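Local coordinates for protein aminoglycoside N(3)-acetyltransferase III (PDB 7LAO) that transfers an acetyl group from acetyl-CoA to the 3-amino group of 2-deoxystreptamine aminoglycosides, conferring resistance to antibiotics such as gentamicin, kanamycin and tobramycin, at residues Leu57-Ala61 with Asn103-Leu107; Phe88-Gly94 with Arg114-Pro118; Tyr232-His238 with Ser248-Glu252. All coordinates share one frame; numbering follows the deposited sequence.

Contact 1: residues Leu57-Ala61 with Asn103-Leu107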
loop_
_atom_site.group_PDB
_atom_site.type_symbol
_atom_site.label_atom_id
_atom_site.label_comp_id
_atom_site.label_asym_id
_atom_site.label_seq_id
_atom_site.Cartn_x
_atom_site.Cartn_y
_atom_site.Cartn_z
ATOM N N LEU A 57 -7.307 5.680 8.435
ATOM C CA LEU A 57 -5.958 5.208 8.191
ATOM C C LEU A 57 -6.039 4.033 7.253
ATOM O O LEU A 57 -6.977 3.236 7.324
ATOM C CB LEU A 57 -5.269 4.735 9.501
ATOM C CG LEU A 57 -5.368 5.681 10.693
ATOM C CD1 LEU A 57 -4.855 5.021 12.006
ATOM C CD2 LEU A 57 -4.589 6.976 10.302
ATOM N N MET A 58 -4.993 3.856 6.471
ATOM C CA MET A 58 -4.993 2.799 5.481
ATOM C C MET A 58 -3.612 2.199 5.342
ATOM O O MET A 58 -2.585 2.882 5.514
ATOM C CB MET A 58 -5.448 3.351 4.137
ATOM C CG MET A 58 -5.600 2.324 3.035
ATOM S SD MET A 58 -6.341 3.142 1.546
ATOM C CE MET A 58 -6.145 1.854 0.312
ATOM N N GLY A 59 -3.575 0.930 4.985
ATOM C CA GLY A 59 -2.290 0.263 4.876
ATOM C C GLY A 59 -2.361 -0.824 3.833
ATOM O O GLY A 59 -3.437 -1.376 3.552
ATOM N N TYR A 60 -1.196 -1.174 3.293
ATOM C CA TYR A 60 -1.087 -2.200 2.258
ATOM C C TYR A 60 -0.706 -3.510 2.928
ATOM O O TYR A 60 0.465 -3.765 3.212
ATOM C CB TYR A 60 -0.072 -1.762 1.215
ATOM C CG TYR A 60 0.094 -2.578 -0.024
ATOM C CD1 TYR A 60 -0.838 -3.555 -0.415
ATOM C CD2 TYR A 60 1.212 -2.383 -0.817
ATOM C CE1 TYR A 60 -0.641 -4.301 -1.581
ATOM C CE2 TYR A 60 1.425 -3.113 -1.969
ATOM C CZ TYR A 60 0.498 -4.059 -2.362
ATOM O OH TYR A 60 0.730 -4.779 -3.509
ATOM N N ALA A 61 -1.713 -4.358 3.189
ATOM C CA ALA A 61 -1.491 -5.523 4.048
ATOM C C ALA A 61 -1.019 -6.739 3.258
ATOM O O ALA A 61 -0.122 -7.467 3.697
ATOM C CB ALA A 61 -2.771 -5.875 4.814
ATOM N N ASN A 103 0.937 -3.066 9.633
ATOM C CA ASN A 103 -0.367 -3.474 9.061
ATOM C C ASN A 103 -1.064 -4.532 9.926
ATOM O O ASN A 103 -2.309 -4.592 9.982
ATOM C CB ASN A 103 -0.176 -3.961 7.626
ATOM C CG ASN A 103 0.180 -2.814 6.685
ATOM O OD1 ASN A 103 -0.393 -1.726 6.795
ATOM N ND2 ASN A 103 1.178 -3.027 5.807
ATOM N N ARG A 104 -0.294 -5.347 10.640
ATOM C CA ARG A 104 -0.904 -6.273 11.580
ATOM C C ARG A 104 -1.662 -5.516 12.665
ATOM O O ARG A 104 -2.723 -5.947 13.092
ATOM C CB ARG A 104 0.163 -7.188 12.170
ATOM C CG ARG A 104 -0.280 -7.988 13.387
ATOM C CD ARG A 104 0.847 -8.880 13.917
ATOM N NE ARG A 104 0.458 -9.442 15.194
ATOM C CZ ARG A 104 1.042 -10.486 15.755
ATOM N NH1 ARG A 104 2.034 -11.090 15.123
ATOM N NH2 ARG A 104 0.616 -10.944 16.930
ATOM N N PHE A 105 -1.156 -4.355 13.089
ATOM C CA PHE A 105 -1.814 -3.619 14.166
ATOM C C PHE A 105 -2.911 -2.678 13.691
ATOM O O PHE A 105 -3.823 -2.356 14.466
ATOM C CB PHE A 105 -0.760 -2.861 14.971
ATOM C CG PHE A 105 0.098 -3.788 15.794
ATOM C CD1 PHE A 105 1.274 -4.314 15.270
ATOM C CD2 PHE A 105 -0.323 -4.207 17.046
ATOM C CE1 PHE A 105 2.038 -5.212 16.010
ATOM C CE2 PHE A 105 0.445 -5.099 17.796
ATOM C CZ PHE A 105 1.609 -5.603 17.272
ATOM N N LEU A 106 -2.832 -2.208 12.444
ATOM C CA LEU A 106 -3.981 -1.557 11.843
ATOM C C LEU A 106 -5.153 -2.538 11.776
ATOM O O LEU A 106 -6.278 -2.188 12.115
ATOM C CB LEU A 106 -3.626 -1.033 10.458
ATOM C CG LEU A 106 -2.627 0.150 10.400
ATOM C CD1 LEU A 106 -2.221 0.431 8.946
ATOM C CD2 LEU A 106 -3.226 1.386 11.051
ATOM N N LEU A 107 -4.887 -3.789 11.396
ATOM C CA LEU A 107 -5.920 -4.809 11.381
ATOM C C LEU A 107 -6.539 -5.013 12.763
ATOM O O LEU A 107 -7.746 -5.259 12.873
ATOM C CB LEU A 107 -5.358 -6.128 10.844
ATOM C CG LEU A 107 -5.313 -6.090 9.304
ATOM C CD1 LEU A 107 -4.416 -7.168 8.756
ATOM C CD2 LEU A 107 -6.756 -6.226 8.652
HETATM O O HOH W 1 1.374 -0.180 3.923
#

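Contact 2: residues Phe88-Gly94 with Arg114-Pro118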
loop_
_atom_site.group_PDB
_atom_site.type_symbol
_atom_site.label_atom_id
_atom_site.label_comp_id
_atom_site.label_asym_id
_atom_site.label_seq_id
_atom_site.Cartn_x
_atom_site.Cartn_y
_atom_site.Cartn_z
ATOM N N PHE A 88 -7.475 -17.703 2.214
ATOM C CA PHE A 88 -7.284 -16.316 2.615
ATOM C C PHE A 88 -8.494 -15.894 3.428
ATOM O O PHE A 88 -9.584 -15.689 2.886
ATOM C CB PHE A 88 -7.093 -15.416 1.406
ATOM C CG PHE A 88 -6.985 -13.971 1.759
ATOM C CD1 PHE A 88 -5.880 -13.496 2.433
ATOM C CD2 PHE A 88 -8.004 -13.090 1.435
ATOM C CE1 PHE A 88 -5.783 -12.161 2.758
ATOM C CE2 PHE A 88 -7.902 -11.754 1.758
ATOM C CZ PHE A 88 -6.805 -11.296 2.421
ATOM N N ASP A 89 -8.314 -15.785 4.736
ATOM C CA ASP A 89 -9.391 -15.390 5.632
ATOM C C ASP A 89 -9.105 -13.983 6.121
ATOM O O ASP A 89 -8.009 -13.716 6.621
ATOM C CB ASP A 89 -9.517 -16.351 6.815
ATOM C CG ASP A 89 -10.595 -15.929 7.798
ATOM O OD1 ASP A 89 -11.679 -15.488 7.364
ATOM O OD2 ASP A 89 -10.354 -16.034 9.016
ATOM N N LEU A 90 -10.092 -13.093 5.972
ATOM C CA LEU A 90 -9.854 -11.668 6.201
ATOM C C LEU A 90 -9.386 -11.406 7.626
ATOM O O LEU A 90 -8.508 -10.561 7.860
ATOM C CB LEU A 90 -11.130 -10.869 5.916
ATOM C CG LEU A 90 -11.753 -10.883 4.523
ATOM C CD1 LEU A 90 -12.751 -9.739 4.398
ATOM C CD2 LEU A 90 -10.700 -10.795 3.463
ATOM N N ALA A 91 -9.959 -12.133 8.592
ATOM C CA ALA A 91 -9.706 -11.871 10.002
ATOM C C ALA A 91 -8.447 -12.541 10.522
ATOM O O ALA A 91 -7.809 -12.012 11.441
ATOM C CB ALA A 91 -10.896 -12.333 10.846
ATOM N N THR A 92 -8.062 -13.688 9.972
ATOM C CA THR A 92 -6.986 -14.445 10.589
ATOM C C THR A 92 -5.711 -14.505 9.766
ATOM O O THR A 92 -4.649 -14.774 10.329
ATOM C CB THR A 92 -7.448 -15.879 10.911
ATOM O OG1 THR A 92 -7.830 -16.562 9.709
ATOM C CG2 THR A 92 -8.636 -15.842 11.856
ATOM N N SER A 93 -5.764 -14.256 8.463
ATOM C CA SER A 93 -4.576 -14.482 7.661
ATOM C C SER A 93 -3.560 -13.369 7.887
ATOM O O SER A 93 -3.907 -12.190 7.991
ATOM C CB SER A 93 -4.936 -14.605 6.184
ATOM O OG SER A 93 -5.993 -15.515 5.977
ATOM N N GLY A 94 -2.301 -13.759 7.975
ATOM C CA GLY A 94 -1.242 -12.813 8.227
ATOM C C GLY A 94 -1.018 -11.857 7.073
ATOM O O GLY A 94 -1.468 -12.048 5.948
ATOM N N ARG A 114 -10.791 -5.150 6.029
ATOM C CA ARG A 114 -9.730 -5.643 5.161
ATOM C C ARG A 114 -10.327 -5.985 3.813
ATOM O O ARG A 114 -11.434 -6.511 3.746
ATOM C CB ARG A 114 -9.039 -6.902 5.727
ATOM C CG ARG A 114 -7.750 -7.237 5.026
ATOM C CD ARG A 114 -7.194 -8.541 5.579
ATOM N NE ARG A 114 -5.842 -8.860 5.092
ATOM C CZ ARG A 114 -5.116 -9.842 5.625
ATOM N NH1 ARG A 114 -5.617 -10.512 6.645
ATOM N NH2 ARG A 114 -3.893 -10.128 5.180
ATOM N N SER A 115 -9.596 -5.679 2.748
ATOM C CA SER A 115 -10.118 -5.940 1.414
ATOM C C SER A 115 -9.882 -7.401 1.016
ATOM O O SER A 115 -9.006 -8.087 1.548
ATOM C CB SER A 115 -9.472 -4.965 0.419
ATOM O OG SER A 115 -8.255 -5.469 -0.070
ATOM N N ALA A 116 -10.690 -7.880 0.069
ATOM C CA ALA A 116 -10.753 -9.310 -0.238
ATOM C C ALA A 116 -9.776 -9.764 -1.322
ATOM O O ALA A 116 -9.750 -10.961 -1.633
ATOM C CB ALA A 116 -12.181 -9.703 -0.666
ATOM N N HIS A 117 -9.008 -8.858 -1.934
ATOM C CA HIS A 117 -7.981 -9.269 -2.908
ATOM C C HIS A 117 -6.816 -9.839 -2.119
ATOM O O HIS A 117 -6.133 -9.081 -1.437
ATOM C CB HIS A 117 -7.529 -8.077 -3.768
ATOM C CG HIS A 117 -6.677 -8.442 -4.958
ATOM N ND1 HIS A 117 -5.475 -9.114 -4.846
ATOM C CD2 HIS A 117 -6.839 -8.188 -6.282
ATOM C CE1 HIS A 117 -4.953 -9.290 -6.047
ATOM N NE2 HIS A 117 -5.761 -8.734 -6.935
ATOM N N PRO A 118 -6.580 -11.148 -2.124
ATOM C CA PRO A 118 -5.575 -11.675 -1.182
ATOM C C PRO A 118 -4.177 -11.143 -1.445
ATOM O O PRO A 118 -3.482 -10.741 -0.501
ATOM C CB PRO A 118 -5.663 -13.189 -1.376
ATOM C CG PRO A 118 -6.943 -13.427 -2.166
ATOM C CD PRO A 118 -7.125 -12.196 -2.997
#

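Contact 3: residues Tyr232-His238 with Ser248-Glu252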
loop_
_atom_site.group_PDB
_atom_site.type_symbol
_atom_site.label_atom_id
_atom_site.label_comp_id
_atom_site.label_asym_id
_atom_site.label_seq_id
_atom_site.Cartn_x
_atom_site.Cartn_y
_atom_site.Cartn_z
ATOM N N TYR A 232 9.538 13.845 -8.092
ATOM C CA TYR A 232 8.511 14.683 -7.479
ATOM C C TYR A 232 9.068 15.449 -6.286
ATOM O O TYR A 232 8.753 16.634 -6.084
ATOM C CB TYR A 232 7.300 13.838 -7.043
ATOM C CG TYR A 232 6.190 14.640 -6.394
ATOM C CD1 TYR A 232 5.266 15.374 -7.166
ATOM C CD2 TYR A 232 6.031 14.636 -4.987
ATOM C CE1 TYR A 232 4.225 16.129 -6.547
ATOM C CE2 TYR A 232 4.994 15.349 -4.384
ATOM C CZ TYR A 232 4.104 16.069 -5.148
ATOM O OH TYR A 232 3.139 16.809 -4.495
ATOM N N VAL A 233 9.918 14.798 -5.495
ATOM C CA VAL A 233 10.460 15.479 -4.320
ATOM C C VAL A 233 11.172 16.805 -4.656
ATOM O O VAL A 233 11.135 17.746 -3.856
ATOM C CB VAL A 233 11.362 14.493 -3.546
ATOM C CG1 VAL A 233 12.449 15.266 -2.646
ATOM C CG2 VAL A 233 10.499 13.562 -2.739
ATOM N N GLU A 234 11.763 16.936 -5.858
ATOM C CA GLU A 234 12.468 18.163 -6.192
ATOM C C GLU A 234 11.567 19.401 -6.171
ATOM O O GLU A 234 12.058 20.519 -5.934
ATOM C CB GLU A 234 13.142 17.993 -7.550
ATOM C CG GLU A 234 14.225 16.930 -7.569
ATOM C CD GLU A 234 15.035 16.946 -8.867
ATOM O OE1 GLU A 234 14.513 17.453 -9.888
ATOM O OE2 GLU A 234 16.193 16.472 -8.862
ATOM N N LEU A 235 10.246 19.233 -6.388
ATOM C CA LEU A 235 9.318 20.372 -6.386
ATOM C C LEU A 235 9.148 21.007 -5.011
ATOM O O LEU A 235 8.700 22.161 -4.920
ATOM C CB LEU A 235 7.933 19.919 -6.868
ATOM C CG LEU A 235 7.771 19.394 -8.291
ATOM C CD1 LEU A 235 6.256 19.012 -8.585
ATOM C CD2 LEU A 235 8.248 20.392 -9.296
ATOM N N GLY A 236 9.502 20.286 -3.945
ATOM C CA GLY A 236 9.412 20.869 -2.617
ATOM C C GLY A 236 7.979 21.062 -2.147
ATOM O O GLY A 236 7.730 21.914 -1.289
ATOM N N ARG A 237 7.021 20.306 -2.706
ATOM C CA ARG A 237 5.597 20.409 -2.299
ATOM C C ARG A 237 5.257 19.530 -1.115
ATOM O O ARG A 237 4.370 19.867 -0.337
ATOM C CB ARG A 237 4.648 19.981 -3.440
ATOM C CG ARG A 237 4.811 20.889 -4.702
ATOM C CD ARG A 237 3.904 20.318 -5.833
ATOM N NE ARG A 237 3.944 21.199 -6.992
ATOM C CZ ARG A 237 3.152 21.068 -8.036
ATOM N NH1 ARG A 237 2.244 20.077 -8.077
ATOM N NH2 ARG A 237 3.282 21.926 -9.042
ATOM N N HIS A 238 5.958 18.425 -0.973
ATOM C CA HIS A 238 5.724 17.463 0.096
ATOM C C HIS A 238 6.311 18.008 1.403
ATOM O O HIS A 238 6.959 19.044 1.417
ATOM C CB HIS A 238 6.408 16.159 -0.280
ATOM C CG HIS A 238 7.890 16.315 -0.283
ATOM N ND1 HIS A 238 8.558 17.050 -1.252
ATOM C CD2 HIS A 238 8.823 15.951 0.632
ATOM C CE1 HIS A 238 9.846 17.093 -0.949
ATOM N NE2 HIS A 238 10.036 16.435 0.191
ATOM N N SER A 248 10.891 10.997 7.723
ATOM C CA SER A 248 9.535 10.695 7.291
ATOM C C SER A 248 9.086 11.682 6.223
ATOM O O SER A 248 9.615 12.797 6.128
ATOM C CB SER A 248 8.558 10.670 8.479
ATOM O OG SER A 248 8.827 9.551 9.328
ATOM N N TYR A 249 8.126 11.237 5.400
ATOM C CA TYR A 249 7.579 12.035 4.297
ATOM C C TYR A 249 6.064 12.028 4.366
ATOM O O TYR A 249 5.445 11.006 4.717
ATOM C CB TYR A 249 7.940 11.484 2.923
ATOM C CG TYR A 249 9.403 11.481 2.584
ATOM C CD1 TYR A 249 10.270 10.535 3.140
ATOM C CD2 TYR A 249 9.920 12.419 1.669
ATOM C CE1 TYR A 249 11.624 10.527 2.807
ATOM C CE2 TYR A 249 11.260 12.407 1.338
ATOM C CZ TYR A 249 12.109 11.473 1.893
ATOM O OH TYR A 249 13.436 11.474 1.571
ATOM N N LEU A 250 5.460 13.156 3.996
ATOM C CA LEU A 250 4.018 13.205 3.809
ATOM C C LEU A 250 3.743 13.837 2.427
ATOM O O LEU A 250 4.173 14.972 2.151
ATOM C CB LEU A 250 3.309 13.963 4.950
ATOM C CG LEU A 250 1.756 14.018 4.881
ATOM C CD1 LEU A 250 1.067 12.664 5.028
ATOM C CD2 LEU A 250 1.196 15.045 5.894
ATOM N N PHE A 251 3.106 13.060 1.556
ATOM C CA PHE A 251 2.758 13.418 0.168
ATOM C C PHE A 251 1.250 13.519 -0.024
ATOM O O PHE A 251 0.485 12.660 0.446
ATOM C CB PHE A 251 3.252 12.345 -0.804
ATOM C CG PHE A 251 4.698 12.084 -0.765
ATOM C CD1 PHE A 251 5.574 12.990 -1.324
ATOM C CD2 PHE A 251 5.210 10.897 -0.223
ATOM C CE1 PHE A 251 6.956 12.773 -1.343
ATOM C CE2 PHE A 251 6.617 10.664 -0.227
ATOM C CZ PHE A 251 7.466 11.581 -0.788
ATOM N N GLU A 252 0.815 14.513 -0.810
ATOM C CA GLU A 252 -0.580 14.611 -1.238
ATOM C C GLU A 252 -0.808 13.639 -2.381
ATOM O O GLU A 252 -0.129 13.740 -3.426
ATOM C CB GLU A 252 -0.898 16.037 -1.682
ATOM C CG GLU A 252 -2.333 16.314 -1.855
ATOM C CD GLU A 252 -2.623 17.210 -3.053
ATOM O OE1 GLU A 252 -3.320 16.755 -3.993
ATOM O OE2 GLU A 252 -2.141 18.368 -3.050
#

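Contact 1: residues Leu57-Ala61 with Asn103-Leu107
Asn103 reaches from helix 102-108 across the backbone of Gly59, Tyr60 and Ala61. Its CB rests 4.3 Å from the CB of Ala61, where the strand gives way to loop. CG stands anti to the carbonyl carbon (chi1 -70°), which directs the amide toward the strand, and lies 3.6 Å from the carbonyl oxygen of Tyr60. At the tip the two branches part. OD1 approaches the CA of Gly59 to 3.4 Å, over a position that carries no side chain. ND2 comes within 2.8 Å of Tyr60 O, but the angle is too poor for a hydrogen bond. A water links the two sides instead, accepting a hydrogen bond from Tyr60 N at 2.8 Å and a weak one from Asn103 ND2. This is helix-on-sheet packing: strand 56-60 lies within the mixed seven-stranded sheet, between strands 122-125 and 23-28, and the short helix packs on one face, the N-to-C directions of 57-60 and 103-107 lying 134° apart. The CB atoms of Met58 and Tyr60 point away from the helix; Met58 meets helix 147-153, and the ring of Tyr60 stacks with that of Phe99. One turn beyond Asn103, Leu106 enters on the same face. Its CD1 branch lies 4.1 Å from the CA of Gly59, while CD2 touches CD1 of Leu57 at 4.1 Å, the two leucine side chains crossing at about a right angle. Leu57 also packs on Arg48 and Val51 of helix 40-51, and Leu107 extends CD1 toward the methyl group of Ala61.

Contact 2: residues Phe88-Gly94 with Arg114-Pro118
The backbones of Phe88-Leu90 and Arg114-Pro118, both irregular for most of their length, pass in opposite directions, bringing the CA atoms of Leu90 and Arg114 to 6.1 Å and those of Phe88 and Pro118 to 6.2 Å. Arg114 spans the gap with a chain extended from CG to NE, and its guanidinium inserts among the carbonyl groups of the facing loop. NH1 gives two nearly straight hydrogen bonds, to Ser93 O at 2.7 Å and to Leu90 O at 3.1 Å, while NH2 donates to Gly94 O at 3.2 Å. All three oxygens lie close to the guanidinium plane, although NH2 stands well above the carbonyl plane of Gly94. Bonds from NH2 to Ser62 O and from NE to Ser121 OG complete the grip and fix the rotation of the group. Arg114 ends strand 113-114, an outermost strand of the mixed sheet, so its guanidinium ties the long loop between strand 56-60 and helix 102-108 to the sheet's margin. That loop is braced from within, its Ser93 OG accepting a 2.6 Å bond from Asp89 N. The Phe88 ring meets one partner at its edge and another over a face. Its CE1 edge sits over one guanidinium face, 3.7 Å from Arg114 NH2, with the two planes turned 75° apart. Over one ring face lies Pro118, whose CA makes a CH-pi contact 3.7 Å from the centroid and almost on the ring normal. Trp63 meets the Phe88 ring edge-to-face. The exposed Leu90 lays its CD2 against Ser115 O and Ala116.

Contact 3: residues Tyr232-His238 with Ser248-Glu252
Tyr232, whose ring edge meets Phe251, shares one polar partner with Arg237: OD1 of Asp255 is hydrogen-bonded to Tyr232 OH and salt-bridged to Arg237 NH1. Held by its hydroxyl, the tyrosine brings CE2 to 3.9 Å from CD1 of Phe251, with the two side chains running antiparallel past one another. His238 takes the crowded position, CG between backbone N and carbonyl carbon (chi1 67°), which lays its ring alongside Phe251 and Tyr249. Its CB lies 3.4 Å from Phe251 CD1, and its CD2 lies 3.8 Å from Tyr249 CD2. The imidazole is tilted 34° from the phenylalanine ring and 28° from the tyrosine ring, from which it is slid so far that overlap is slight. Val233 closes the cluster, with CG2 near the plane of the Phe251 ring at its edge and above one face of the imidazole, displaced toward its margin. Residues 232-238 lead from the end of helix 224-233 to strand 239-243, the outermost strand beside 246-252. Since His238 NE2 is hydrogen-bonded to Glu240 OE2, the carboxylate would be expected to favour a protonated imidazole, while the aromatic carbons beside it contribute mainly dispersion.

How the contacts relate
Along the chain, contact 1 opens on strand 56-60 and closes when helix 102-108 folds back on it, so the loop between them contains residues 88-94. Those residues in turn find their partner only beyond the helix, at 114-118, so contacts 1 and 2 cross. They also touch: Leu107 CD2 lies 3.8 Å from Arg114 CB. Together they bind the long loop and the short helix to the interior and one margin of the mixed sheet. Contact 3 follows in series, closing a short loop around strand 239-243 at the sheet's other margin. Its centre is about 32 Å from that of contact 2, on the opposite side of the chain's centre.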